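Local coordinates for probable endonuclease 4 (Thermotoga maritima, PDB 4HNO), which probably repairs DNA by cleaving the phosphodiester bond at apurinic or apyrimidinic sites, using a cluster of bound metal ions, at residues 127-132 / 168-173; 137-142 / 173-178; 241-246 / 275-280. One frame throughout, in Å; residues are numbered along the deposited sequence. Where two conformers were deposited one is given.

Contact 1 of 3, residues 127-132 / 168-173; sequences RIVRGL and DLVDQR
Val-129 meets the chain at Leu-169 with both methyls, because its CG1 stands anti to the backbone N (chi1 170°) and its CG2 lies beside that N. The two branches thereby straddle one atom. CG1 and CG2 of Val-129 each come within 3.8 Å of Leu-169 CB. The side chains cross at about a right angle. The CG1 branch also leans on the backbone, 3.7 Å from Leu-169 O. The CG2 branch also approaches Leu-169 CD1, at 4.1 Å. Leu-169 is itself exposed, whereas Val-129 is buried.

Val-170 fills the next position inward. Its CG2 lies beside its own backbone N and faces helix 121-136. There it touches Leu-132 CD1 at 3.9 Å and Leu-132 CB at 4.1 Å, again crossing that side chain nearly at right angles. The backbones also come close here, with 5.6 Å between Val-129 CA and Val-170 CA.

The fold is a TIM barrel of the xylose isomerase-like kind. Helix 121-136 follows strand 108-115, and helix 160-169 comes after strand 143-147 and the short strand 155-156, so the contact joins neighbouring helices of the outer layer. It uses the end of the second helix and the turn that leaves it. Ile-166, in the last turn of helix 160-169, extends the apolar seam by touching Ile-128, Val-129 and Leu-132. On the barrel side, Leu-132 also packs against Ile-111 of strand 108-115.

Between the two segments the contact is apolar and buries 196 Å². Polar bonds begin just beyond it, where Asn-133 OD1 of the first helix accepts from Asp-171 N. The Leu-132 side chain is about 10 Å from that of His-112, a zinc ligand.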
loop_
_atom_site.group_PDB
_atom_site.type_symbol
_atom_site.label_atom_id
_atom_site.label_comp_id
_atom_site.label_asym_id
_atom_site.label_seq_id
_atom_site.Cartn_x
_atom_site.Cartn_y
_atom_site.Cartn_z
ATOM N N ARG A 127 -3.463 -18.558 9.456
ATOM C CA ARG A 127 -3.119 -18.954 8.093
ATOM C C ARG A 127 -2.261 -17.887 7.420
ATOM O O ARG A 127 -1.338 -18.222 6.672
ATOM C CB ARG A 127 -4.367 -19.255 7.252
ATOM C CG ARG A 127 -5.050 -20.563 7.637
ATOM C CD ARG A 127 -6.128 -20.979 6.657
ATOM N NE ARG A 127 -7.251 -20.068 6.612
ATOM C CZ ARG A 127 -8.347 -20.172 7.358
ATOM N NH1 ARG A 127 -9.321 -19.290 7.191
ATOM N NH2 ARG A 127 -8.481 -21.148 8.267
ATOM N N ILE A 128 -2.568 -16.619 7.660
ATOM C CA ILE A 128 -1.769 -15.534 7.087
ATOM C C ILE A 128 -0.345 -15.614 7.643
ATOM O O ILE A 128 0.632 -15.511 6.903
ATOM C CB ILE A 128 -2.383 -14.175 7.372
ATOM C CG1 ILE A 128 -3.725 -14.019 6.668
ATOM C CG2 ILE A 128 -1.416 -13.065 6.927
ATOM C CD1 ILE A 128 -4.541 -12.862 7.213
ATOM N N VAL A 129 -0.214 -15.780 8.952
ATOM C CA VAL A 129 1.088 -15.900 9.579
ATOM C C VAL A 129 1.864 -17.071 8.998
ATOM O O VAL A 129 3.048 -16.951 8.665
ATOM C CB VAL A 129 0.937 -16.039 11.102
ATOM C CG1 VAL A 129 2.243 -16.408 11.761
ATOM C CG2 VAL A 129 0.375 -14.733 11.694
ATOM N N ARG A 130 1.203 -18.217 8.870
ATOM C CA ARG A 130 1.869 -19.394 8.331
ATOM C C ARG A 130 2.374 -19.106 6.912
ATOM O O ARG A 130 3.472 -19.492 6.539
ATOM C CB ARG A 130 0.902 -20.590 8.359
ATOM C CG ARG A 130 1.519 -21.906 7.976
ATOM C CD ARG A 130 0.525 -23.050 8.077
ATOM N NE ARG A 130 1.214 -24.314 7.858
ATOM C CZ ARG A 130 0.704 -25.516 8.074
ATOM N NH1 ARG A 130 -0.536 -25.652 8.517
ATOM N NH2 ARG A 130 1.444 -26.593 7.838
ATOM N N GLY A 131 1.540 -18.451 6.117
ATOM C CA GLY A 131 1.915 -18.115 4.756
ATOM C C GLY A 131 3.059 -17.117 4.681
ATOM O O GLY A 131 4.002 -17.305 3.895
ATOM N N LEU A 132 2.982 -16.069 5.492
ATOM C CA LEU A 132 4.071 -15.110 5.547
ATOM C C LEU A 132 5.366 -15.762 5.996
ATOM O O LEU A 132 6.426 -15.443 5.471
ATOM C CB LEU A 132 3.723 -13.943 6.455
ATOM C CG LEU A 132 2.644 -13.006 5.930
ATOM C CD1 LEU A 132 2.286 -11.981 6.995
ATOM C CD2 LEU A 132 3.076 -12.326 4.639
ATOM N N ASP A 168 2.985 -9.578 14.870
ATOM C CA ASP A 168 3.662 -9.978 16.085
ATOM C C ASP A 168 3.895 -11.497 16.153
ATOM O O ASP A 168 4.737 -11.949 16.920
ATOM C CB ASP A 168 2.909 -9.468 17.306
ATOM C CG ASP A 168 3.088 -7.967 17.529
ATOM O OD1 ASP A 168 3.856 -7.324 16.775
ATOM O OD2 ASP A 168 2.455 -7.443 18.466
ATOM N N LEU A 169 3.199 -12.268 15.326
ATOM C CA LEU A 169 3.382 -13.711 15.283
ATOM C C LEU A 169 4.375 -14.175 14.220
ATOM O O LEU A 169 4.789 -15.323 14.268
ATOM C CB LEU A 169 2.040 -14.410 15.039
ATOM C CG LEU A 169 1.084 -14.415 16.233
ATOM C CD1 LEU A 169 -0.318 -14.770 15.772
ATOM C CD2 LEU A 169 1.564 -15.402 17.292
ATOM N N VAL A 170 4.726 -13.336 13.255
ATOM C CA VAL A 170 5.601 -13.744 12.157
ATOM C C VAL A 170 7.044 -13.862 12.633
ATOM O O VAL A 170 7.521 -13.032 13.410
ATOM C CB VAL A 170 5.471 -12.721 11.003
ATOM C CG1 VAL A 170 6.523 -12.891 9.920
ATOM C CG2 VAL A 170 4.088 -12.812 10.391
ATOM N N ASP A 171 7.757 -14.869 12.143
ATOM C CA ASP A 171 9.128 -15.096 12.596
ATOM C C ASP A 171 10.025 -13.892 12.271
ATOM O O ASP A 171 10.745 -13.363 13.131
ATOM C CB ASP A 171 9.731 -16.333 11.927
ATOM C CG ASP A 171 9.048 -17.632 12.243
ATOM O OD1 ASP A 171 8.441 -17.753 13.305
ATOM O OD2 ASP A 171 9.192 -18.566 11.407
ATOM N N GLN A 172 9.963 -13.422 11.040
ATOM C CA GLN A 172 10.810 -12.320 10.567
ATOM C C GLN A 172 10.029 -11.018 10.597
ATOM O O GLN A 172 9.774 -10.383 9.578
ATOM C CB GLN A 172 11.383 -12.613 9.185
ATOM C CG GLN A 172 12.335 -13.793 9.228
ATOM C CD GLN A 172 13.153 -13.955 7.976
ATOM O OE1 GLN A 172 13.780 -13.002 7.491
ATOM N NE2 GLN A 172 13.160 -15.144 7.423
ATOM N N ARG A 173 9.680 -10.593 11.808
ATOM C CA ARG A 173 8.854 -9.418 11.955
ATOM C C ARG A 173 9.560 -8.146 11.496
ATOM O O ARG A 173 8.871 -7.171 11.150
ATOM C CB ARG A 173 8.291 -9.303 13.346
ATOM C CG ARG A 173 9.288 -9.193 14.396
ATOM C CD ARG A 173 8.626 -9.192 15.756
ATOM N NE ARG A 173 9.665 -9.149 16.764
ATOM C CZ ARG A 173 10.256 -10.213 17.292
ATOM N NH1 ARG A 173 9.909 -11.442 16.946
ATOM N NH2 ARG A 173 11.218 -10.046 18.176
#

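Contact 2 of 3, residues 137-142 / 173-178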
loop_
_atom_site.group_PDB
_atom_site.type_symbol
_atom_site.label_atom_id
_atom_site.label_comp_id
_atom_site.label_asym_id
_atom_site.label_seq_id
_atom_site.Cartn_x
_atom_site.Cartn_y
_atom_site.Cartn_z
ATOM N N ASN A 137 10.660 -16.863 5.136
ATOM C CA ASN A 137 11.715 -17.777 5.513
ATOM C C ASN A 137 12.367 -18.461 4.324
ATOM O O ASN A 137 13.317 -19.219 4.511
ATOM C CB ASN A 137 11.215 -18.831 6.515
ATOM C CG ASN A 137 10.844 -18.249 7.878
ATOM O OD1 ASN A 137 11.303 -17.174 8.289
ATOM N ND2 ASN A 137 10.042 -18.990 8.617
ATOM N N ASN A 138 11.902 -18.178 3.111
ATOM C CA ASN A 138 12.470 -18.731 1.894
ATOM C C ASN A 138 12.884 -17.654 0.895
ATOM O O ASN A 138 13.131 -17.953 -0.265
ATOM C CB ASN A 138 11.511 -19.739 1.259
ATOM C CG ASN A 138 11.436 -21.000 2.054
ATOM O OD1 ASN A 138 12.376 -21.796 2.052
ATOM N ND2 ASN A 138 10.353 -21.184 2.771
ATOM N N THR A 139 12.992 -16.413 1.376
ATOM C CA THR A 139 13.427 -15.285 0.575
ATOM C C THR A 139 14.286 -14.386 1.470
ATOM O O THR A 139 14.333 -14.566 2.683
ATOM C CB THR A 139 12.250 -14.468 0.049
ATOM O OG1 THR A 139 11.485 -13.964 1.140
ATOM C CG2 THR A 139 11.362 -15.266 -0.903
ATOM N N GLU A 140 14.920 -13.394 0.868
ATOM C CA GLU A 140 15.648 -12.372 1.625
ATOM C C GLU A 140 15.347 -10.983 1.116
ATOM O O GLU A 140 14.986 -10.781 -0.027
ATOM C CB GLU A 140 17.169 -12.602 1.583
ATOM C CG GLU A 140 17.613 -13.923 2.177
ATOM C CD GLU A 140 17.336 -14.082 3.664
ATOM O OE1 GLU A 140 17.104 -13.079 4.379
ATOM O OE2 GLU A 140 17.374 -15.236 4.146
ATOM N N GLY A 141 15.521 -10.020 2.015
ATOM C CA GLY A 141 15.657 -8.619 1.675
ATOM C C GLY A 141 14.334 -7.878 1.720
ATOM O O GLY A 141 14.119 -6.936 2.472
ATOM N N VAL A 142 13.412 -8.297 0.869
ATOM C CA VAL A 142 12.173 -7.590 0.646
ATOM C C VAL A 142 11.356 -7.591 1.931
ATOM O O VAL A 142 11.261 -8.612 2.620
ATOM C CB VAL A 142 11.386 -8.239 -0.519
ATOM C CG1 VAL A 142 10.021 -7.596 -0.699
ATOM C CG2 VAL A 142 12.177 -8.154 -1.810
ATOM N N ARG A 173 9.680 -10.593 11.808
ATOM C CA ARG A 173 8.854 -9.418 11.955
ATOM C C ARG A 173 9.560 -8.146 11.496
ATOM O O ARG A 173 8.871 -7.171 11.150
ATOM C CB ARG A 173 8.291 -9.303 13.346
ATOM C CG ARG A 173 9.288 -9.193 14.396
ATOM C CD ARG A 173 8.626 -9.192 15.756
ATOM N NE ARG A 173 9.665 -9.149 16.764
ATOM C CZ ARG A 173 10.256 -10.213 17.292
ATOM N NH1 ARG A 173 9.909 -11.442 16.946
ATOM N NH2 ARG A 173 11.218 -10.046 18.176
ATOM N N ASP A 174 10.885 -8.116 11.427
ATOM C CA ASP A 174 11.548 -6.946 10.875
ATOM C C ASP A 174 11.298 -6.799 9.367
ATOM O O ASP A 174 11.523 -5.730 8.793
ATOM C CB ASP A 174 13.069 -6.976 11.121
ATOM C CG ASP A 174 13.458 -6.830 12.573
ATOM O OD1 ASP A 174 12.596 -6.495 13.394
ATOM O OD2 ASP A 174 14.645 -7.026 12.896
ATOM N N ARG A 175 10.826 -7.869 8.725
ATOM C CA ARG A 175 10.454 -7.826 7.318
ATOM C C ARG A 175 8.945 -7.748 7.124
ATOM O O ARG A 175 8.453 -8.026 6.037
ATOM C CB ARG A 175 11.076 -8.985 6.565
ATOM C CG ARG A 175 12.583 -8.840 6.429
ATOM C CD ARG A 175 13.221 -10.065 5.823
ATOM N NE ARG A 175 12.725 -10.283 4.474
ATOM C CZ ARG A 175 12.659 -11.464 3.873
ATOM N NH1 ARG A 175 12.214 -11.521 2.629
ATOM N NH2 ARG A 175 13.044 -12.565 4.500
ATOM N N VAL A 176 8.242 -7.255 8.148
ATOM C CA VAL A 176 6.824 -6.928 8.021
ATOM C C VAL A 176 6.659 -5.494 8.513
ATOM O O VAL A 176 7.051 -5.155 9.642
ATOM C CB VAL A 176 5.949 -7.872 8.840
ATOM C CG1 VAL A 176 4.474 -7.501 8.696
ATOM C CG2 VAL A 176 6.167 -9.310 8.412
ATOM N N ALA A 177 6.044 -4.660 7.692
ATOM C CA ALA A 177 5.745 -3.290 8.086
ATOM C C ALA A 177 4.336 -2.956 7.584
ATOM O O ALA A 177 3.581 -3.882 7.273
ATOM C CB ALA A 177 6.849 -2.329 7.649
ATOM N N ILE A 178 3.964 -1.684 7.563
ATOM C CA ILE A 178 2.578 -1.291 7.437
ATOM C C ILE A 178 2.397 -0.224 6.364
ATOM O O ILE A 178 3.202 0.703 6.223
ATOM C CB ILE A 178 2.084 -0.760 8.819
ATOM C CG1 ILE A 178 2.265 -1.798 9.934
ATOM C CG2 ILE A 178 0.660 -0.224 8.765
ATOM C CD1 ILE A 178 1.432 -3.028 9.769
#
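At the N-terminal rim of the TIM barrel, Arg-175 ties the entry of strand 176-181 to the loop 137-142, which leads from helix 121-136 into strand 143-147. Catalytic sites of TIM barrels lie at the other ends of the strands, so this is structural bonding.

The arginine chain bends at chi3 (62°), and its guanidinium reaches into the curve of the loop. Val-142 O is gripped side-on. It accepts from Arg-175 NE at 2.9 Å and from Arg-175 NH1 at 3.1 Å. The carbonyl oxygen lies near the guanidinium plane for both bonds, but only NH1 sits on one of its lone pairs. NE approaches from above the carbonyl plane.

Thr-139 is held end-on through two atoms. Its OG1 takes a fairly straight bond from Arg-175 NH1 (3.0 Å, 163°) and also bonds to Val-135 O. Arg-175 NH2 reaches Thr-139 O at 3.0 Å, with a more bent bond. NH2 has further partners in Leu-136 O and Gln-172 OE1. This dense set of acceptors fixes the rotation of the guanidinium.

The loop backbone also lies over one guanidinium face, with Glu-140 CA and Gly-141 N above it but offset toward the rim. The Glu-140 carboxylate is near but forms no salt bridge: its OE1 stands 4.1 Å from Arg-175 NH2, well out of the guanidinium plane.

Contact 3 of 3, residues 241-246 / 275-280; sequences IGEEGF and IKKVFE
Lys-277 overlaps the end of Glu-243 in the conformers given here. Lys-277 NZ lies 1.7 Å from Glu-243 OE2, and Lys-277 CE lies 2.5 Å from the same oxygen. Both distances are too short for an ordinary ion pair. Each side chain was deposited in two conformers, so these two positions are probably not occupied together. A salt bridge between the pair is plausible, but its exact geometry is doubtful.

Both side chains point into the space between helices 242-250 and 268-284. In the conformers given, Glu-243 runs out from the first turn of its helix with its chain extended beyond CG. Lys-277 leaves its helix with CG anti to the backbone N (chi1 -179°) and bends at chi2. In these conformers the two side chains cross at about a right angle. Between these segments they alone come into contact. Lys-284 makes a long, weak ion pair with Glu-243 OE1.

Deeper in, Ile-241 and Phe-246 pack against each other. Ile-241 CG2 lies 3.6 Å above the plane of the Phe-246 ring, over its centre. Separately, Asp-221 accepts hydrogen bonds from Ile-241 N and Gly-242 N as the chain turns into helix 242-250. This helix and helix 268-284 belong to the outer layer of the TIM barrel. Phe-246 from the first and Val-278 from the second both rest on Leu-219 of strand 214-222, while Val-278 also touches Trp-260 of strand 260-262 and Ile-7 of strand 7-10.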
loop_
_atom_site.group_PDB
_atom_site.type_symbol
_atom_site.label_atom_id
_atom_site.label_comp_id
_atom_site.label_asym_id
_atom_site.label_seq_id
_atom_site.Cartn_x
_atom_site.Cartn_y
_atom_site.Cartn_z
ATOM N N ILE A 241 -13.722 12.626 2.609
ATOM C CA ILE A 241 -12.598 13.167 3.372
ATOM C C ILE A 241 -12.442 14.642 2.998
ATOM O O ILE A 241 -12.470 15.527 3.861
ATOM C CB ILE A 241 -11.314 12.337 3.176
ATOM C CG1 ILE A 241 -11.558 10.906 3.674
ATOM C CG2 ILE A 241 -10.159 13.008 3.901
ATOM C CD1 ILE A 241 -10.438 9.937 3.379
ATOM N N GLY A 242 -12.337 14.907 1.702
ATOM C CA GLY A 242 -12.463 16.247 1.190
ATOM C C GLY A 242 -11.221 17.095 1.363
ATOM O O GLY A 242 -10.229 16.691 1.959
ATOM N N GLU A 243 -11.280 18.307 0.831
ATOM C CA GLU A 243 -10.157 19.210 0.960
ATOM C C GLU A 243 -9.889 19.537 2.423
ATOM O O GLU A 243 -8.749 19.558 2.854
ATOM C CB GLU A 243 -10.355 20.491 0.150
ATOM C CG GLU A 243 -10.444 20.282 -1.349
ATOM C CD GLU A 243 -10.396 21.587 -2.122
ATOM O OE1 GLU A 243 -10.421 22.661 -1.483
ATOM O OE2 GLU A 243 -10.330 21.539 -3.367
ATOM N N GLU A 244 -10.949 19.776 3.189
ATOM C CA GLU A 244 -10.774 20.143 4.584
ATOM C C GLU A 244 -10.202 18.983 5.395
ATOM O O GLU A 244 -9.379 19.185 6.279
ATOM C CB GLU A 244 -12.095 20.628 5.189
ATOM C CG GLU A 244 -12.656 21.869 4.494
ATOM C CD GLU A 244 -13.681 22.633 5.300
ATOM O OE1 GLU A 244 -14.078 22.173 6.390
ATOM O OE2 GLU A 244 -14.077 23.720 4.836
ATOM N N GLY A 245 -10.658 17.772 5.113
ATOM C CA GLY A 245 -10.163 16.617 5.832
ATOM C C GLY A 245 -8.711 16.317 5.519
ATOM O O GLY A 245 -7.904 16.049 6.414
ATOM N N PHE A 246 -8.364 16.356 4.236
ATOM C CA PHE A 246 -6.983 16.139 3.881
ATOM C C PHE A 246 -6.083 17.243 4.435
ATOM O O PHE A 246 -4.957 16.963 4.834
ATOM C CB PHE A 246 -6.798 15.947 2.372
ATOM C CG PHE A 246 -7.113 14.556 1.913
ATOM C CD1 PHE A 246 -8.158 14.310 1.056
ATOM C CD2 PHE A 246 -6.382 13.480 2.379
ATOM C CE1 PHE A 246 -8.472 13.022 0.653
ATOM C CE2 PHE A 246 -6.697 12.189 1.986
ATOM C CZ PHE A 246 -7.742 11.967 1.126
ATOM N N ILE A 275 -2.121 15.213 -7.735
ATOM C CA ILE A 275 -0.918 15.707 -7.094
ATOM C C ILE A 275 -0.980 17.232 -7.019
ATOM O O ILE A 275 -0.677 17.822 -5.983
ATOM C CB ILE A 275 0.353 15.217 -7.830
ATOM C CG1 ILE A 275 0.500 13.706 -7.612
ATOM C CG2 ILE A 275 1.579 15.948 -7.329
ATOM C CD1 ILE A 275 1.701 13.091 -8.310
ATOM N N LYS A 276 -1.397 17.884 -8.097
ATOM C CA LYS A 276 -1.570 19.329 -8.059
ATOM C C LYS A 276 -2.573 19.719 -6.981
ATOM O O LYS A 276 -2.365 20.707 -6.287
ATOM C CB LYS A 276 -2.031 19.834 -9.416
ATOM C CG LYS A 276 -0.925 19.881 -10.450
ATOM C CD LYS A 276 -1.424 20.408 -11.789
ATOM C CE LYS A 276 -0.345 20.320 -12.860
ATOM N NZ LYS A 276 -0.004 18.908 -13.200
ATOM N N LYS A 277 -3.664 18.963 -6.848
ATOM C CA LYS A 277 -4.667 19.242 -5.821
ATOM C C LYS A 277 -4.069 19.140 -4.417
ATOM O O LYS A 277 -4.375 19.956 -3.555
ATOM C CB LYS A 277 -5.852 18.289 -5.979
ATOM C CG LYS A 277 -6.982 18.485 -4.982
ATOM C CD LYS A 277 -7.642 19.837 -5.147
ATOM C CE LYS A 277 -9.057 19.824 -4.602
ATOM N NZ LYS A 277 -9.758 21.100 -4.898
ATOM N N VAL A 278 -3.244 18.128 -4.169
ATOM C CA VAL A 278 -2.595 18.010 -2.873
ATOM C C VAL A 278 -1.800 19.272 -2.548
ATOM O O VAL A 278 -1.909 19.821 -1.452
ATOM C CB VAL A 278 -1.702 16.758 -2.816
ATOM C CG1 VAL A 278 -0.809 16.779 -1.589
ATOM C CG2 VAL A 278 -2.585 15.512 -2.845
ATOM N N PHE A 279 -1.005 19.741 -3.494
ATOM C CA PHE A 279 -0.245 20.948 -3.248
ATOM C C PHE A 279 -1.132 22.185 -3.139
ATOM O O PHE A 279 -0.821 23.094 -2.364
ATOM C CB PHE A 279 0.876 21.086 -4.275
ATOM C CG PHE A 279 1.972 20.083 -4.065
ATOM C CD1 PHE A 279 2.175 19.057 -4.964
ATOM C CD2 PHE A 279 2.749 20.127 -2.921
ATOM C CE1 PHE A 279 3.169 18.113 -4.746
ATOM C CE2 PHE A 279 3.736 19.190 -2.703
ATOM C CZ PHE A 279 3.942 18.182 -3.618
ATOM N N GLU A 280 -2.241 22.211 -3.877
ATOM C CA GLU A 280 -3.211 23.315 -3.738
ATOM C C GLU A 280 -3.770 23.331 -2.325
ATOM O O GLU A 280 -3.949 24.401 -1.743
ATOM C CB GLU A 280 -4.403 23.167 -4.685
ATOM C CG GLU A 280 -4.161 23.310 -6.167
ATOM C CD GLU A 280 -5.424 22.998 -6.964
ATOM O OE1 GLU A 280 -6.502 23.497 -6.573
ATOM O OE2 GLU A 280 -5.351 22.237 -7.956
#

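How the contacts relate
Contacts 1 and 2 are neighbours, with centres 10 Å apart, and they share Arg-173. Their segments alternate along the chain. Asn-137 of contact 2 joins them through two probable hydrogen bonds: its OD1 is 2.9 Å from Gln-172 NE2, and its ND2 is 2.9 Å from Asp-171 OD2. Val-170 and Val-176 add apolar packing. Contact 3 lies on the other side of the chain's centre, with its centre 36 Å from that of contact 1 and 33 Å from that of contact 2. None of the three holds a metal ligand. The Leu-132 side chain in contact 1 is about 14 Å from a bound zinc, and contact 3 is remote from the metal sites.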